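PDB 2ZYC: peptidoglycan hydrolase FlgJ from Sphingomonas sp. A1, which probably hydrolyses the periplasmic peptidoglycan layer so that the flagellar rod can be assembled, this chain being its C-terminal family 73 glycosidase domain. Local coordinates for residues Lys65-Arg70 with Phe86-Ser91; Pro107-Val112 with Gly128-Asp133; Ala4-Thr9 with Thr35-Ser40; His119-Ala124 with Asp138-Val143; Asn55-Ser60 with Arg82-Arg87. The protein carries 2 engineered substitutions. One frame throughout, in Å; residues are numbered along the deposited sequence.

Contact 1 of 5, residues Lys65-Arg70 with Phe86-Ser91; sequences KVVEAR and FRAYDS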
# COMPACT_ATOMS: atom_id res chain seq x y z
N LYS A 65 12.68 1.76 -13.56
CA LYS A 65 13.50 2.69 -12.81
C LYS A 65 13.77 2.14 -11.42
O LYS A 65 12.90 1.51 -10.80
CB LYS A 65 12.80 4.04 -12.73
CG LYS A 65 13.67 5.17 -12.21
CD LYS A 65 12.90 6.47 -12.18
CE LYS A 65 13.81 7.62 -11.76
NZ LYS A 65 13.24 8.94 -12.17
N VAL A 66 14.98 2.38 -10.93
CA VAL A 66 15.43 1.91 -9.63
C VAL A 66 15.90 3.08 -8.77
O VAL A 66 16.59 3.99 -9.25
CB VAL A 66 16.57 0.87 -9.77
CG1 VAL A 66 17.20 0.54 -8.41
CG2 VAL A 66 16.04 -0.41 -10.45
N VAL A 67 15.51 3.05 -7.50
CA VAL A 67 15.99 4.02 -6.54
C VAL A 67 16.64 3.27 -5.37
O VAL A 67 16.08 2.30 -4.85
CB VAL A 67 14.87 5.00 -6.07
CG1 VAL A 67 13.65 4.25 -5.53
CG2 VAL A 67 15.41 6.00 -5.05
N GLU A 68 17.84 3.69 -5.01
CA GLU A 68 18.52 3.10 -3.86
C GLU A 68 18.16 3.88 -2.61
O GLU A 68 18.04 5.11 -2.64
CB GLU A 68 20.04 3.05 -4.07
CG GLU A 68 20.46 1.95 -5.04
CD GLU A 68 21.91 2.05 -5.51
OE1 GLU A 68 22.74 2.68 -4.81
OE2 GLU A 68 22.21 1.50 -6.59
N ALA A 69 17.94 3.15 -1.53
CA ALA A 69 17.64 3.76 -0.24
C ALA A 69 18.20 2.89 0.88
O ALA A 69 18.24 1.66 0.77
CB ALA A 69 16.13 3.96 -0.07
N ARG A 70 18.66 3.53 1.94
CA ARG A 70 19.24 2.80 3.06
C ARG A 70 18.16 2.21 3.97
O ARG A 70 17.15 2.86 4.26
CB ARG A 70 20.22 3.69 3.84
CG ARG A 70 21.51 4.02 3.08
CD ARG A 70 22.29 5.11 3.80
NE ARG A 70 21.42 6.22 4.15
CZ ARG A 70 21.47 6.90 5.30
NH1 ARG A 70 22.37 6.58 6.23
NH2 ARG A 70 20.62 7.89 5.51
N PHE A 86 15.08 -0.32 -4.63
CA PHE A 86 13.62 -0.21 -4.68
C PHE A 86 13.13 0.16 -6.06
O PHE A 86 13.80 0.86 -6.81
CB PHE A 86 13.14 0.84 -3.67
CG PHE A 86 13.33 0.45 -2.25
CD1 PHE A 86 12.40 -0.37 -1.61
CD2 PHE A 86 14.44 0.90 -1.54
CE1 PHE A 86 12.58 -0.74 -0.27
CE2 PHE A 86 14.63 0.54 -0.21
CZ PHE A 86 13.69 -0.29 0.44
N ARG A 87 11.93 -0.30 -6.39
CA ARG A 87 11.28 0.11 -7.63
C ARG A 87 10.93 1.60 -7.56
O ARG A 87 10.67 2.13 -6.49
CB ARG A 87 10.01 -0.71 -7.86
CG ARG A 87 10.28 -2.21 -7.86
CD ARG A 87 9.03 -3.01 -8.22
NE ARG A 87 9.28 -4.45 -8.13
CZ ARG A 87 8.44 -5.40 -8.54
NH1 ARG A 87 7.29 -5.07 -9.10
NH2 ARG A 87 8.75 -6.68 -8.40
N ALA A 88 10.97 2.26 -8.71
CA ALA A 88 10.49 3.64 -8.82
C ALA A 88 9.54 3.78 -10.00
O ALA A 88 9.69 3.08 -11.02
CB ALA A 88 11.66 4.62 -8.94
N TYR A 89 8.58 4.68 -9.86
CA TYR A 89 7.48 4.79 -10.81
C TYR A 89 7.33 6.25 -11.25
O TYR A 89 7.97 7.13 -10.69
CB TYR A 89 6.18 4.31 -10.17
CG TYR A 89 6.26 2.92 -9.58
CD1 TYR A 89 6.17 1.79 -10.40
CD2 TYR A 89 6.41 2.74 -8.20
CE1 TYR A 89 6.22 0.50 -9.85
CE2 TYR A 89 6.47 1.46 -7.65
CZ TYR A 89 6.37 0.35 -8.48
OH TYR A 89 6.43 -0.91 -7.92
N ASP A 90 6.45 6.48 -12.23
CA ASP A 90 6.17 7.83 -12.72
C ASP A 90 4.98 8.49 -12.01
O ASP A 90 4.74 9.69 -12.18
CB ASP A 90 5.90 7.82 -14.23
CG ASP A 90 7.00 7.14 -15.02
OD1 ASP A 90 8.20 7.35 -14.72
OD2 ASP A 90 6.66 6.40 -15.97
N SER A 91 4.24 7.71 -11.21
CA SER A 91 3.02 8.15 -10.52
C SER A 91 2.53 7.14 -9.48
O SER A 91 2.94 5.98 -9.51
CB SER A 91 1.90 8.39 -11.54
OG SER A 91 1.55 7.17 -12.19
O HOH W 1 9.65 2.49 -13.61

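Contact 2 of 5, residues Pro107-Val112 with Gly128-Asp133; sequences PRYAKV and GGYATD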
# COMPACT_ATOMS: atom_id res chain seq x y z
N PRO A 107 0.98 -16.54 -7.46
CA PRO A 107 0.36 -17.58 -6.62
C PRO A 107 0.62 -17.46 -5.10
O PRO A 107 -0.24 -17.87 -4.31
CB PRO A 107 0.96 -18.87 -7.17
CG PRO A 107 1.21 -18.56 -8.61
CD PRO A 107 1.73 -17.15 -8.58
N ARG A 108 1.77 -16.93 -4.69
CA ARG A 108 2.05 -16.78 -3.26
C ARG A 108 1.03 -15.88 -2.56
O ARG A 108 0.77 -16.05 -1.36
CB ARG A 108 3.48 -16.28 -2.99
CG ARG A 108 3.82 -14.95 -3.64
CD ARG A 108 5.30 -14.58 -3.50
NE ARG A 108 6.18 -15.59 -4.10
CZ ARG A 108 7.48 -15.41 -4.37
NH1 ARG A 108 8.09 -14.26 -4.09
NH2 ARG A 108 8.17 -16.40 -4.92
N TYR A 109 0.45 -14.95 -3.31
CA TYR A 109 -0.57 -14.02 -2.80
C TYR A 109 -2.01 -14.46 -3.09
O TYR A 109 -2.95 -13.67 -2.94
CB TYR A 109 -0.34 -12.60 -3.34
CG TYR A 109 0.95 -11.96 -2.86
CD1 TYR A 109 1.11 -11.60 -1.53
CD2 TYR A 109 2.00 -11.72 -3.74
CE1 TYR A 109 2.29 -11.01 -1.08
CE2 TYR A 109 3.18 -11.14 -3.31
CZ TYR A 109 3.32 -10.79 -1.97
OH TYR A 109 4.49 -10.21 -1.53
N ALA A 110 -2.20 -15.72 -3.49
CA ALA A 110 -3.52 -16.20 -3.93
C ALA A 110 -4.60 -16.08 -2.86
O ALA A 110 -5.79 -16.01 -3.17
CB ALA A 110 -3.43 -17.65 -4.42
N LYS A 111 -4.19 -16.06 -1.59
CA LYS A 111 -5.12 -15.97 -0.47
C LYS A 111 -5.66 -14.56 -0.20
O LYS A 111 -6.61 -14.38 0.57
CB LYS A 111 -4.48 -16.56 0.80
CG LYS A 111 -4.42 -18.09 0.82
CD LYS A 111 -5.82 -18.68 0.90
CE LYS A 111 -5.82 -20.20 0.89
NZ LYS A 111 -7.15 -20.73 1.33
N VAL A 112 -5.08 -13.56 -0.85
CA VAL A 112 -5.55 -12.18 -0.68
C VAL A 112 -6.97 -11.96 -1.22
O VAL A 112 -7.81 -11.37 -0.55
CB VAL A 112 -4.57 -11.17 -1.32
CG1 VAL A 112 -5.15 -9.76 -1.29
CG2 VAL A 112 -3.25 -11.19 -0.58
N GLY A 128 2.20 -14.59 1.77
CA GLY A 128 2.82 -14.37 0.47
C GLY A 128 4.24 -13.85 0.55
O GLY A 128 4.93 -13.81 -0.46
N GLY A 129 4.68 -13.46 1.75
CA GLY A 129 6.02 -12.90 1.95
C GLY A 129 6.13 -11.41 1.70
O GLY A 129 7.21 -10.89 1.40
N TYR A 130 5.02 -10.69 1.84
CA TYR A 130 5.09 -9.24 1.64
C TYR A 130 6.03 -8.62 2.67
O TYR A 130 6.88 -7.78 2.33
CB TYR A 130 3.69 -8.57 1.68
CG TYR A 130 3.83 -7.07 1.69
CD1 TYR A 130 4.10 -6.38 0.51
CD2 TYR A 130 3.76 -6.35 2.88
CE1 TYR A 130 4.27 -5.00 0.51
CE2 TYR A 130 3.94 -4.98 2.90
CZ TYR A 130 4.18 -4.32 1.71
OH TYR A 130 4.37 -2.96 1.72
N ALA A 131 5.86 -9.04 3.93
CA ALA A 131 6.70 -8.64 5.06
C ALA A 131 6.73 -9.81 6.04
O ALA A 131 5.78 -10.59 6.09
CB ALA A 131 6.12 -7.42 5.75
N THR A 132 7.81 -9.92 6.81
CA THR A 132 8.00 -11.04 7.74
C THR A 132 7.78 -10.73 9.24
O THR A 132 7.71 -11.66 10.04
CB THR A 132 9.37 -11.72 7.54
OG1 THR A 132 10.41 -10.75 7.73
CG2 THR A 132 9.46 -12.31 6.14
N ASP A 133 7.68 -9.45 9.60
CA ASP A 133 7.41 -9.05 11.00
C ASP A 133 6.23 -9.83 11.55
O ASP A 133 5.15 -9.78 10.96
CB ASP A 133 7.12 -7.54 11.08
CG ASP A 133 6.74 -7.08 12.50
OD1 ASP A 133 7.27 -7.63 13.49
OD2 ASP A 133 5.92 -6.14 12.63
O HOH W 2 6.42 -11.88 -1.76

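Contact 3 of 5, residues Ala4-Thr9 with Thr35-Ser40; sequences AFVDAT and TGWGKS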
# COMPACT_ATOMS: atom_id res chain seq x y z
N ALA A 4 -4.68 14.60 2.39
CA ALA A 4 -4.35 14.64 0.97
C ALA A 4 -3.81 13.30 0.49
O ALA A 4 -4.05 12.92 -0.66
CB ALA A 4 -3.35 15.75 0.67
N PHE A 5 -3.09 12.61 1.37
CA PHE A 5 -2.60 11.25 1.07
C PHE A 5 -3.76 10.31 0.76
O PHE A 5 -3.76 9.63 -0.28
CB PHE A 5 -1.77 10.69 2.21
CG PHE A 5 -1.25 9.31 1.95
CD1 PHE A 5 -0.15 9.11 1.10
CD2 PHE A 5 -1.86 8.20 2.52
CE1 PHE A 5 0.33 7.82 0.85
CE2 PHE A 5 -1.39 6.91 2.27
CZ PHE A 5 -0.28 6.73 1.43
N VAL A 6 -4.74 10.28 1.66
CA VAL A 6 -5.98 9.51 1.50
C VAL A 6 -6.73 9.92 0.22
O VAL A 6 -7.10 9.06 -0.58
CB VAL A 6 -6.88 9.63 2.75
CG1 VAL A 6 -8.25 9.00 2.50
CG2 VAL A 6 -6.20 9.00 3.96
N ASP A 7 -6.95 11.22 0.04
CA ASP A 7 -7.65 11.74 -1.14
C ASP A 7 -6.98 11.30 -2.44
O ASP A 7 -7.65 10.91 -3.40
CB ASP A 7 -7.75 13.27 -1.11
CG ASP A 7 -8.59 13.81 0.05
OD1 ASP A 7 -9.36 13.04 0.67
OD2 ASP A 7 -8.45 15.01 0.37
N ALA A 8 -5.65 11.35 -2.45
CA ALA A 8 -4.83 11.01 -3.62
C ALA A 8 -4.83 9.51 -3.92
O ALA A 8 -4.93 9.10 -5.08
CB ALA A 8 -3.40 11.49 -3.40
N THR A 9 -4.72 8.70 -2.89
CA THR A 9 -4.57 7.26 -3.08
C THR A 9 -5.91 6.56 -3.31
O THR A 9 -5.94 5.51 -3.94
CB THR A 9 -3.83 6.61 -1.90
OG1 THR A 9 -4.54 6.86 -0.69
CG2 THR A 9 -2.42 7.17 -1.78
N THR A 35 4.25 4.16 4.64
CA THR A 35 4.88 5.44 4.36
C THR A 35 4.54 6.53 5.38
O THR A 35 4.78 7.70 5.12
CB THR A 35 4.49 5.98 2.96
OG1 THR A 35 3.07 6.19 2.92
CG2 THR A 35 4.92 5.03 1.86
N GLY A 36 3.99 6.13 6.53
CA GLY A 36 3.56 7.09 7.55
C GLY A 36 2.60 8.10 6.95
O GLY A 36 2.83 9.31 7.01
N TRP A 37 1.53 7.58 6.34
CA TRP A 37 0.53 8.42 5.67
C TRP A 37 1.18 9.40 4.68
O TRP A 37 0.84 10.58 4.64
CB TRP A 37 -0.33 9.17 6.70
CG TRP A 37 -1.05 8.28 7.66
CD1 TRP A 37 -0.55 7.76 8.82
CD2 TRP A 37 -2.39 7.80 7.55
NE1 TRP A 37 -1.49 6.98 9.44
CE2 TRP A 37 -2.64 6.99 8.69
CE3 TRP A 37 -3.42 7.97 6.60
CZ2 TRP A 37 -3.86 6.34 8.90
CZ3 TRP A 37 -4.64 7.33 6.82
CH2 TRP A 37 -4.85 6.53 7.96
N GLY A 38 2.14 8.89 3.91
CA GLY A 38 2.85 9.68 2.90
C GLY A 38 4.12 10.39 3.36
O GLY A 38 4.91 10.82 2.53
N LYS A 39 4.32 10.48 4.68
CA LYS A 39 5.44 11.27 5.24
C LYS A 39 6.85 10.71 4.99
O LYS A 39 7.82 11.47 4.95
CB LYS A 39 5.24 11.48 6.75
CG LYS A 39 4.13 12.47 7.12
CD LYS A 39 4.00 12.63 8.64
CE LYS A 39 3.09 11.56 9.28
NZ LYS A 39 1.62 11.88 9.13
N SER A 40 6.97 9.39 4.82
CA SER A 40 8.29 8.74 4.74
C SER A 40 8.49 7.85 3.50
O SER A 40 9.14 6.79 3.56
CB SER A 40 8.60 7.96 6.02
OG SER A 40 7.87 6.75 6.07

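Contact 4 of 5, residues His119-Ala124 with Asp138-Val143; sequences HAFARA and DKLARV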
# COMPACT_ATOMS: atom_id res chain seq x y z
N HIS A 119 -7.52 -8.18 9.27
CA HIS A 119 -6.50 -9.09 9.79
C HIS A 119 -6.27 -10.27 8.84
O HIS A 119 -5.12 -10.64 8.59
CB HIS A 119 -6.83 -9.57 11.20
CG HIS A 119 -5.64 -10.08 11.95
ND1 HIS A 119 -5.21 -11.38 11.88
CD2 HIS A 119 -4.77 -9.44 12.78
CE1 HIS A 119 -4.14 -11.54 12.64
NE2 HIS A 119 -3.85 -10.38 13.19
N ALA A 120 -7.36 -10.83 8.31
CA ALA A 120 -7.29 -11.93 7.34
C ALA A 120 -6.49 -11.50 6.10
O ALA A 120 -5.64 -12.25 5.59
CB ALA A 120 -8.69 -12.37 6.93
N PHE A 121 -6.78 -10.29 5.63
CA PHE A 121 -6.10 -9.69 4.49
C PHE A 121 -4.60 -9.56 4.77
O PHE A 121 -3.77 -9.97 3.97
CB PHE A 121 -6.74 -8.33 4.16
CG PHE A 121 -5.94 -7.48 3.21
CD1 PHE A 121 -5.88 -7.78 1.86
CD2 PHE A 121 -5.27 -6.35 3.68
CE1 PHE A 121 -5.13 -6.99 0.98
CE2 PHE A 121 -4.53 -5.54 2.81
CZ PHE A 121 -4.46 -5.87 1.45
N ALA A 122 -4.27 -9.00 5.92
CA ALA A 122 -2.87 -8.81 6.29
C ALA A 122 -2.14 -10.13 6.44
O ALA A 122 -1.02 -10.27 5.97
CB ALA A 122 -2.77 -7.97 7.57
N ARG A 123 -2.79 -11.12 7.06
CA ARG A 123 -2.23 -12.47 7.17
C ARG A 123 -1.94 -13.07 5.79
O ARG A 123 -0.91 -13.72 5.61
CB ARG A 123 -3.15 -13.39 7.97
CG ARG A 123 -3.25 -13.06 9.46
CD ARG A 123 -3.97 -14.16 10.28
NE ARG A 123 -5.16 -14.71 9.62
CZ ARG A 123 -6.42 -14.34 9.84
NH1 ARG A 123 -6.70 -13.38 10.71
NH2 ARG A 123 -7.41 -14.92 9.18
N ALA A 124 -2.84 -12.84 4.83
CA ALA A 124 -2.66 -13.34 3.45
C ALA A 124 -1.44 -12.71 2.77
O ALA A 124 -0.70 -13.39 2.06
CB ALA A 124 -3.92 -13.12 2.61
N ASP A 138 -1.25 -7.63 12.89
CA ASP A 138 -1.84 -6.85 13.97
C ASP A 138 -1.74 -5.35 13.70
O ASP A 138 -2.70 -4.61 13.88
CB ASP A 138 -1.16 -7.17 15.30
CG ASP A 138 -1.61 -8.51 15.89
OD1 ASP A 138 -2.59 -9.11 15.39
OD2 ASP A 138 -0.97 -8.95 16.87
N LYS A 139 -0.55 -4.92 13.26
CA LYS A 139 -0.31 -3.50 12.99
C LYS A 139 -1.14 -2.98 11.82
O LYS A 139 -1.73 -1.90 11.90
CB LYS A 139 1.18 -3.25 12.76
CG LYS A 139 2.01 -3.41 14.02
CD LYS A 139 3.48 -3.35 13.69
CE LYS A 139 4.33 -3.68 14.90
NZ LYS A 139 5.73 -3.95 14.49
N LEU A 140 -1.21 -3.77 10.74
CA LEU A 140 -2.01 -3.36 9.58
C LEU A 140 -3.51 -3.40 9.86
O LEU A 140 -4.24 -2.48 9.47
CB LEU A 140 -1.66 -4.20 8.34
CG LEU A 140 -2.41 -3.88 7.04
CD1 LEU A 140 -2.33 -2.39 6.68
CD2 LEU A 140 -1.88 -4.73 5.90
N ALA A 141 -3.96 -4.45 10.54
CA ALA A 141 -5.37 -4.54 10.95
C ALA A 141 -5.77 -3.34 11.82
O ALA A 141 -6.87 -2.80 11.66
CB ALA A 141 -5.63 -5.86 11.68
N ARG A 142 -4.87 -2.91 12.71
CA ARG A 142 -5.14 -1.74 13.55
C ARG A 142 -5.41 -0.47 12.72
O ARG A 142 -6.29 0.31 13.05
CB ARG A 142 -4.02 -1.50 14.57
CG ARG A 142 -4.43 -0.55 15.70
CD ARG A 142 -3.30 -0.27 16.69
NE ARG A 142 -3.79 0.50 17.83
CZ ARG A 142 -3.03 1.18 18.68
NH1 ARG A 142 -3.58 1.86 19.68
NH2 ARG A 142 -1.71 1.20 18.52
N VAL A 143 -4.65 -0.28 11.63
CA VAL A 143 -4.87 0.87 10.76
C VAL A 143 -6.19 0.71 9.99
O VAL A 143 -6.99 1.65 9.90
CB VAL A 143 -3.68 1.12 9.77
CG1 VAL A 143 -3.96 2.32 8.87
CG2 VAL A 143 -2.38 1.34 10.54

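Contact 5 of 5, residues Asn55-Ser60 with Arg82-Arg87; sequences NIKAGS and RVERFR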
# COMPACT_ATOMS: atom_id res chain seq x y z
N ASN A 55 6.69 0.16 -0.77
CA ASN A 55 8.07 -0.17 -0.42
C ASN A 55 8.57 -1.45 -1.13
O ASN A 55 9.32 -2.23 -0.54
CB ASN A 55 8.22 -0.28 1.10
CG ASN A 55 8.15 1.06 1.79
OD1 ASN A 55 8.65 2.07 1.27
ND2 ASN A 55 7.55 1.09 2.99
N ILE A 56 8.15 -1.62 -2.37
CA ILE A 56 8.47 -2.84 -3.14
C ILE A 56 9.91 -2.82 -3.64
O ILE A 56 10.33 -1.90 -4.34
CB ILE A 56 7.51 -3.06 -4.32
CG1 ILE A 56 6.04 -3.04 -3.87
CG2 ILE A 56 7.85 -4.38 -5.05
CD1 ILE A 56 5.68 -4.05 -2.77
N LYS A 57 10.66 -3.87 -3.28
CA LYS A 57 12.04 -4.03 -3.71
C LYS A 57 12.14 -4.28 -5.22
O LYS A 57 11.26 -4.91 -5.82
CB LYS A 57 12.73 -5.18 -2.96
CG LYS A 57 12.77 -5.04 -1.44
CD LYS A 57 13.27 -6.36 -0.81
CE LYS A 57 13.31 -6.30 0.70
NZ LYS A 57 13.78 -7.59 1.28
N ALA A 58 13.21 -3.75 -5.81
CA ALA A 58 13.55 -4.00 -7.20
C ALA A 58 14.49 -5.20 -7.29
O ALA A 58 15.67 -5.09 -6.97
CB ALA A 58 14.22 -2.77 -7.81
N GLY A 59 13.95 -6.35 -7.70
CA GLY A 59 14.78 -7.55 -7.86
C GLY A 59 15.21 -7.79 -9.29
O GLY A 59 15.15 -6.88 -10.13
N SER A 60 15.63 -9.02 -9.58
CA SER A 60 16.13 -9.40 -10.90
C SER A 60 15.08 -9.32 -12.01
O SER A 60 15.44 -9.14 -13.18
CB SER A 60 16.72 -10.81 -10.84
OG SER A 60 15.75 -11.72 -10.37
N ARG A 82 22.09 -1.15 5.44
CA ARG A 82 22.22 -1.75 4.11
C ARG A 82 21.72 -0.75 3.08
O ARG A 82 20.83 0.05 3.37
CB ARG A 82 21.37 -3.01 3.99
CG ARG A 82 22.00 -4.28 4.54
CD ARG A 82 21.22 -5.52 4.11
NE ARG A 82 21.39 -5.81 2.68
CZ ARG A 82 20.41 -5.77 1.78
NH1 ARG A 82 20.68 -6.04 0.51
NH2 ARG A 82 19.17 -5.46 2.13
N VAL A 83 22.28 -0.81 1.87
CA VAL A 83 21.67 -0.13 0.74
C VAL A 83 20.73 -1.13 0.06
O VAL A 83 21.15 -2.24 -0.32
CB VAL A 83 22.71 0.41 -0.26
CG1 VAL A 83 22.03 1.06 -1.45
CG2 VAL A 83 23.64 1.41 0.43
N GLU A 84 19.46 -0.75 -0.07
CA GLU A 84 18.46 -1.58 -0.73
C GLU A 84 18.01 -0.96 -2.04
O GLU A 84 17.98 0.27 -2.18
CB GLU A 84 17.26 -1.82 0.20
CG GLU A 84 16.20 -2.78 -0.33
CD GLU A 84 16.74 -4.17 -0.60
OE1 GLU A 84 17.29 -4.39 -1.71
OE2 GLU A 84 16.62 -5.03 0.29
N ARG A 85 17.67 -1.81 -3.01
CA ARG A 85 17.22 -1.36 -4.32
C ARG A 85 15.71 -1.46 -4.39
O ARG A 85 15.13 -2.54 -4.21
CB ARG A 85 17.88 -2.17 -5.43
CG ARG A 85 19.37 -1.84 -5.58
CD ARG A 85 20.10 -2.84 -6.46
NE ARG A 85 19.47 -2.99 -7.77
CZ ARG A 85 19.71 -2.21 -8.82
NH1 ARG A 85 20.57 -1.20 -8.74
NH2 ARG A 85 19.07 -2.46 -9.96
N PHE A 86 15.08 -0.32 -4.63
CA PHE A 86 13.62 -0.21 -4.68
C PHE A 86 13.13 0.16 -6.06
O PHE A 86 13.80 0.86 -6.81
CB PHE A 86 13.14 0.84 -3.67
CG PHE A 86 13.33 0.45 -2.25
CD1 PHE A 86 12.40 -0.37 -1.61
CD2 PHE A 86 14.44 0.90 -1.54
CE1 PHE A 86 12.58 -0.74 -0.27
CE2 PHE A 86 14.63 0.54 -0.21
CZ PHE A 86 13.69 -0.29 0.44
N ARG A 87 11.93 -0.30 -6.39
CA ARG A 87 11.28 0.11 -7.63
C ARG A 87 10.93 1.60 -7.56
O ARG A 87 10.67 2.13 -6.49
CB ARG A 87 10.01 -0.71 -7.86
CG ARG A 87 10.28 -2.21 -7.86
CD ARG A 87 9.03 -3.01 -8.22
NE ARG A 87 9.28 -4.45 -8.13
CZ ARG A 87 8.44 -5.40 -8.54
NH1 ARG A 87 7.29 -5.07 -9.10
NH2 ARG A 87 8.75 -6.68 -8.40
O HOH W 3 17.90 -4.79 -8.57
O HOH W 4 11.50 -7.63 -8.08
O HOH W 5 16.25 -4.41 -10.38

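Contact 1 of 5, residues Lys65-Arg70 with Phe86-Ser91
The F86 ring overlaps the methyl group of A69, its CE2 atom lying 3.7 Å from A69 CB, with the methyl coming in obliquely to the ring. F86 CG is anti to its carbonyl carbon (chi1 -68°), which carries the ring along the facing strand so that the carbonyl oxygens of V67 and A69 meet its edge. Two residues back along that strand, V67 CG1 sits between its backbone N and carbonyl carbon (chi1 55°) and from there covers both F86 CB, at 3.9 Å, and A88 CB, at 4.0 Å. The aliphatic part of K65 extends this apolar row over A88, CG to CB 3.9 Å, before its extended chain leads the amine away. With alanine in place of F86, the A69 methyl and I42 would probably lose the ring they pack on, opening a gap beside them. The backbones are held by a reciprocal pair: V67 N gives a nearly straight bond to F86 O (2.9 Å, 172°), and F86 N gives one to V67 O (2.8 Å). K65 O takes A88 N from above its carbonyl plane and also accepts from W62 NE1. A water links K65 N with A88 O. R87 turns away on the other face, towards a salt bridge with D98. Antiparallel pairing of strands 65-71 and 82-88 makes this the two-stranded beta hairpin of the domain.

Contact 2 of 5, residues Pro107-Val112 with Gly128-Asp133
The Y109 ring meets Y130 with its edge and hydroxyl: Y130 CB lies near the ring plane, 3.9 Å from Y109 CE1, and Y109 OH is 3.4 Å from Y130 CA. Y109 CG is anti to its carbonyl carbon (chi1 -65°), which lays the ring obliquely against G128, CE1 to CA 3.7 Å, an approach possible because G128 has no CB to collide with it. The hydroxyl joins a water at 2.6 Å from Y109 OH, and that water donates to G128 O. R108 CD also lies close to this carbonyl, 3.2 Å from G128 O. A leucine at Y109 would probably leave the water without its phenolic partner and uncover the G128 backbone. G129 turns the chain out of helix 118-127 in a Schellman motif. Y109 also rests on L102 and V103 of helix 92-105, while Y130 touches Q30 and E34 of helix 24-35 and its OH bonds F54 O; the contact thus joins the loops at either end of helix 118-127.

Contact 3 of 5, residues Ala4-Thr9 with Thr35-Ser40
F5 and G38 bring the two backbones to a CA-CA distance of 6.0 Å, where the early part of helix 3-20 faces a type I' turn from G36 to K39. The chain leaves helix 24-35 at G36 in a Schellman motif, and phi stays positive through W37 and G38. The peptide between W37 and G38 lies over one face of the F5 ring, W37 C and G38 N each 3.6 Å above its plane and offset toward the rim; T9 CG2 covers the opposite face. F5 CG is anti to the backbone N (chi1 180°), which swings the ring out from the helix, with CD1 3.5 Å from G38 CA. G38, with positive phi and no side chain, lets the ring come this close. T35 OG1 approaches F5 CZ obliquely and accepts from G38 N at 3.0 Å, while also bonding A31 O. V6 CG2 meets the W37 indole edge in its plane, 3.7 Å from CZ3; R152 of helix 147-156 makes a cation-pi contact with the same indole. The T35 bond is an ST motif, and with the Schellman and type I' turns it caps the C-terminal end of helix 24-35, which packs here against helix 3-20.

Contact 4 of 5, residues His119-Ala124 with Asp138-Val143
With chi1 at -159° the H119 imidazole swings away from its own backbone N, and D138 CG stands anti to its carbonyl carbon, which brings the two groups together across a pair of roughly antiparallel helices, 118-127 and 136-145, in the helical bundle of this lysozyme-clan domain. The axes of segments 119-124 and 138-143 run at 142° and come within 8.3 Å. H119 NE2 donates to D138 OD1 at 2.8 Å, almost in the ring plane, although ring and carboxylate are twisted 43° apart. A141 CB meets the imidazole at its edge, 3.8 Å from H119 CD2; the small residue lets the H119 and A141 CA atoms come to 4.8 Å. L140 CD2 packs on A122 CB at 3.8 Å and more loosely on F121 CE2, whose ring also meets F26. The imidazole, donating on one side and accepting on the other, is consistent with a neutral form fixed in its rotation: R123 NH1 donates to H119 ND1 at 2.8 Å, with the guanidinium laid flat over A120 CA.

Contact 5 of 5, residues Asn55-Ser60 with Arg82-Arg87
K57 and F86 form a single beta bridge, CA atoms 4.2 Å apart, where residues 55-58 cross residues 84-87 at 89° on the strand edge not paired with strand 65-71. Two bonds frame it: A58 N to R85 O at 2.8 Å, and R87 N to I56 O, nearly along the C=O axis. The methyl of A58 sits between them, its CB 3.6 Å from F86 C. N55 O meets the edge of the F86 ring in its plane. R87 reaches out across the loop, its chain extended from CG to NE: I56 CG2 lies 3.4 Å above one face of the guanidinium, while NE donates to K57 O at 3.1 Å from above that carbonyl plane, and NH1 is taken by D98. Two residues before F86, the E84 side chain is crossed by that of K57 at about a right angle, K57 NZ forming only a long salt bridge of 3.9 Å to E84 OE2. E84 CG, anti to the backbone N (chi1 -175°), and a bend at chi2 turn the carboxylate back, so that OE1 accepts from R85 N through its anti lone pair and OE2 pairs with R82. A water accepts from both R87 NH2 and, at 2.8 Å, G59 N.

Contacts 1 and 5 flank strand 82-88, their centres about 7 Å apart: F86 and R87 belong to both, and A69 O meets E84 N between them at 2.8 Å. Contact 5 touches contact 2 in the loop after helix 118-127, I56 CD1 packing on Y130 CE1 at 3.7 Å. N55 of contact 5 also bonds E34, on which Y130 packs. In lysozyme-like folds the substrate groove runs between the hairpin and helical parts, so contacts 2 and 5 probably lie near it. Contacts 2 and 4 alternate along the chain and are tied by a salt bridge, D133 OD2 to K139 NZ. Contact 3 touches contact 4 through W37 and V143, whereas contacts 1 and 4 sit with centres about 26 Å apart.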